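Local coordinates for protein glutamine cyclotransferase (PDB 3MBR) that probably catalyses the cyclisation of amino-terminal glutamine residues to pyroglutamate, as a calcium-binding beta-propeller glutaminyl cyclase, at residues A[11-19]-A[49-57]. The protein carries 1 engineered substitution. Sequence-based numbering, arbitrary orientation.
Sequences VVKRYPHDT and DLETGRILQ
Leu50 meets the ring of Tyr15 over one face, its CD1 above the middle in a CH-pi contact, 3.9 Å from the ring centroid; Lys13 CG, from the tyrosine's own strand, lies against the opposite face, displaced toward the rim. Branched leucine suits this place: its CG, anti to the backbone N (chi1 172°), brings both methyls against the ring, CD2 reaching the phenol end.

The charged layer lies at the ring's edge. Glu51 CD is near the ring plane, and the chain, bent at chi2 (-72°), brings OE1 to 3.5 Å from Tyr15 CE2. The long, extended Lys13 crosses Glu51 at about a right angle in a loose salt bridge, Lys13 NZ to Glu51 OE1 3.6 Å. One water joins Lys13 NZ, Tyr15 OH and Glu51 OE2, and another bridges Lys13 NZ to Glu51 OE1; the phenol also bonds Glu230.

Farther along, Pro16 CD and CG lie against the carbonyl oxygens of Glu51 and Thr52, CG 3.4 Å from Thr52 O. Gly53, at a positive phi (74°) that glycine adopts readily, makes a CA-H...O contact with Pro16 O. Waters bridge Pro16 O to Leu50 O and Asp18 N to Gly53 O. Thr52 OG1 accepts from Arg54 N in an ST turn and hydrogen-bonds Asp49 OD1, within the hairpin between strands 44-49 and 55-60.

Two neighbouring propeller blades thus meet without a direct hydrogen bond between the segments: apolar packing holds the tyrosine ring by its faces, Glu230 and a water hold its hydroxyl, and water transmits most of the polar contact.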
# COMPACT_ATOMS: atom_id res chain seq x y z
N VAL A 11 11.35 -0.09 15.76
CA VAL A 11 11.84 -0.96 14.70
C VAL A 11 12.17 -2.29 15.36
O VAL A 11 13.05 -2.37 16.24
CB VAL A 11 13.03 -0.37 13.96
CG1 VAL A 11 13.63 -1.32 13.00
CG2 VAL A 11 12.65 0.95 13.25
N VAL A 12 11.48 -3.34 14.95
CA VAL A 12 11.75 -4.69 15.40
C VAL A 12 12.99 -5.24 14.66
O VAL A 12 13.91 -5.84 15.27
CB VAL A 12 10.50 -5.62 15.15
CG1 VAL A 12 10.78 -7.08 15.48
CG2 VAL A 12 9.25 -5.11 15.81
N LYS A 13 12.97 -5.16 13.34
CA LYS A 13 13.95 -5.79 12.52
C LYS A 13 14.08 -5.09 11.19
O LYS A 13 13.08 -4.62 10.68
CB LYS A 13 13.59 -7.31 12.33
CG LYS A 13 14.67 -8.09 11.71
CD LYS A 13 14.30 -9.60 11.94
CE LYS A 13 15.25 -10.53 11.19
NZ LYS A 13 15.00 -12.03 11.51
N ARG A 14 15.32 -5.06 10.67
CA ARG A 14 15.58 -4.51 9.31
C ARG A 14 15.81 -5.68 8.46
O ARG A 14 16.56 -6.61 8.85
CB ARG A 14 16.80 -3.56 9.29
CG ARG A 14 16.54 -2.43 10.27
CD ARG A 14 17.80 -1.54 10.57
NE ARG A 14 17.44 -0.59 11.66
CZ ARG A 14 17.31 0.74 11.55
NH1 ARG A 14 17.64 1.39 10.42
NH2 ARG A 14 16.90 1.42 12.63
N TYR A 15 15.27 -5.65 7.26
CA TYR A 15 15.45 -6.72 6.25
C TYR A 15 15.99 -6.06 4.98
O TYR A 15 15.71 -4.92 4.72
CB TYR A 15 14.07 -7.33 5.93
CG TYR A 15 13.37 -7.97 7.09
CD1 TYR A 15 12.58 -7.22 7.94
CD2 TYR A 15 13.52 -9.36 7.30
CE1 TYR A 15 11.93 -7.81 9.01
CE2 TYR A 15 12.85 -9.98 8.40
CZ TYR A 15 12.02 -9.18 9.22
OH TYR A 15 11.29 -9.83 10.23
N PRO A 16 16.75 -6.77 4.19
CA PRO A 16 17.23 -6.19 2.91
C PRO A 16 16.07 -5.90 1.96
O PRO A 16 15.14 -6.71 1.85
CB PRO A 16 18.13 -7.28 2.33
CG PRO A 16 17.97 -8.49 3.19
CD PRO A 16 17.12 -8.19 4.38
N HIS A 17 16.19 -4.79 1.21
CA HIS A 17 15.25 -4.55 0.14
C HIS A 17 16.02 -4.18 -1.10
O HIS A 17 17.07 -3.48 -1.03
CB HIS A 17 14.35 -3.35 0.55
CG HIS A 17 13.29 -2.96 -0.46
ND1 HIS A 17 13.31 -1.73 -1.10
CD2 HIS A 17 12.12 -3.56 -0.84
CE1 HIS A 17 12.23 -1.61 -1.88
NE2 HIS A 17 11.49 -2.73 -1.76
N ASP A 18 15.53 -4.62 -2.25
CA ASP A 18 16.22 -4.38 -3.54
C ASP A 18 16.06 -2.92 -3.93
O ASP A 18 14.95 -2.44 -4.10
CB ASP A 18 15.50 -5.33 -4.49
CG ASP A 18 16.03 -5.31 -5.93
OD1 ASP A 18 16.91 -4.51 -6.31
OD2 ASP A 18 15.59 -6.24 -6.68
N THR A 19 17.21 -2.25 -4.18
CA THR A 19 17.12 -0.84 -4.50
C THR A 19 16.70 -0.59 -5.96
O THR A 19 16.54 0.57 -6.36
CB THR A 19 18.39 -0.04 -4.22
OG1 THR A 19 19.45 -0.65 -4.97
CG2 THR A 19 18.73 -0.07 -2.73
N ASP A 49 10.97 -12.93 -1.14
CA ASP A 49 11.35 -13.59 0.11
C ASP A 49 11.66 -12.51 1.17
O ASP A 49 12.52 -11.65 1.00
CB ASP A 49 12.59 -14.47 -0.11
CG ASP A 49 12.98 -15.18 1.13
OD1 ASP A 49 14.02 -14.84 1.74
OD2 ASP A 49 12.17 -16.01 1.57
N LEU A 50 10.92 -12.52 2.28
CA LEU A 50 11.13 -11.52 3.32
C LEU A 50 12.54 -11.45 3.84
O LEU A 50 13.12 -10.38 3.98
CB LEU A 50 10.11 -11.80 4.46
CG LEU A 50 10.31 -10.99 5.72
CD1 LEU A 50 10.06 -9.45 5.47
CD2 LEU A 50 9.47 -11.45 6.90
N GLU A 51 13.09 -12.59 4.18
CA GLU A 51 14.30 -12.60 4.92
C GLU A 51 15.50 -12.12 4.08
O GLU A 51 16.43 -11.52 4.62
CB GLU A 51 14.56 -14.03 5.43
CG GLU A 51 13.50 -14.39 6.51
CD GLU A 51 13.69 -13.68 7.83
OE1 GLU A 51 14.68 -12.94 8.07
OE2 GLU A 51 12.81 -13.87 8.65
N THR A 52 15.45 -12.36 2.77
CA THR A 52 16.59 -12.10 1.89
C THR A 52 16.31 -10.91 0.94
O THR A 52 17.22 -10.33 0.39
CB THR A 52 16.97 -13.30 1.04
OG1 THR A 52 15.91 -13.60 0.15
CG2 THR A 52 17.37 -14.51 1.94
N GLY A 53 15.04 -10.56 0.78
CA GLY A 53 14.70 -9.53 -0.22
C GLY A 53 14.78 -10.00 -1.66
O GLY A 53 14.64 -9.23 -2.57
N ARG A 54 15.10 -11.28 -1.88
CA ARG A 54 15.26 -11.81 -3.24
C ARG A 54 13.91 -12.06 -3.91
O ARG A 54 12.92 -12.48 -3.27
CB ARG A 54 15.99 -13.16 -3.11
CG ARG A 54 17.49 -12.93 -2.78
CD ARG A 54 18.19 -14.25 -2.41
NE ARG A 54 19.58 -13.99 -2.02
CZ ARG A 54 20.39 -14.89 -1.45
NH1 ARG A 54 19.92 -16.10 -1.15
NH2 ARG A 54 21.64 -14.56 -1.16
N ILE A 55 13.88 -11.84 -5.22
CA ILE A 55 12.68 -12.07 -6.03
C ILE A 55 12.54 -13.53 -6.33
O ILE A 55 13.48 -14.17 -6.88
CB ILE A 55 12.73 -11.26 -7.36
CG1 ILE A 55 12.84 -9.74 -7.05
CG2 ILE A 55 11.48 -11.51 -8.21
CD1 ILE A 55 13.23 -8.97 -8.33
N LEU A 56 11.40 -14.08 -5.93
CA LEU A 56 11.10 -15.53 -6.18
C LEU A 56 10.34 -15.74 -7.51
O LEU A 56 10.48 -16.77 -8.16
CB LEU A 56 10.27 -16.09 -5.01
CG LEU A 56 10.97 -15.89 -3.65
CD1 LEU A 56 10.04 -16.33 -2.53
CD2 LEU A 56 12.19 -16.75 -3.62
N GLN A 57 9.51 -14.76 -7.87
CA GLN A 57 8.67 -14.86 -9.05
C GLN A 57 8.32 -13.42 -9.45
O GLN A 57 8.27 -12.54 -8.58
CB GLN A 57 7.42 -15.61 -8.63
CG GLN A 57 6.71 -16.32 -9.71
CD GLN A 57 5.46 -17.00 -9.20
OE1 GLN A 57 5.15 -17.00 -8.00
NE2 GLN A 57 4.70 -17.51 -10.10
O HOH W 1 12.26 -12.50 10.93
O HOH W 2 16.55 -13.47 9.71
O HOH W 3 12.78 -7.94 2.50
O HOH W 4 13.48 -6.69 -2.10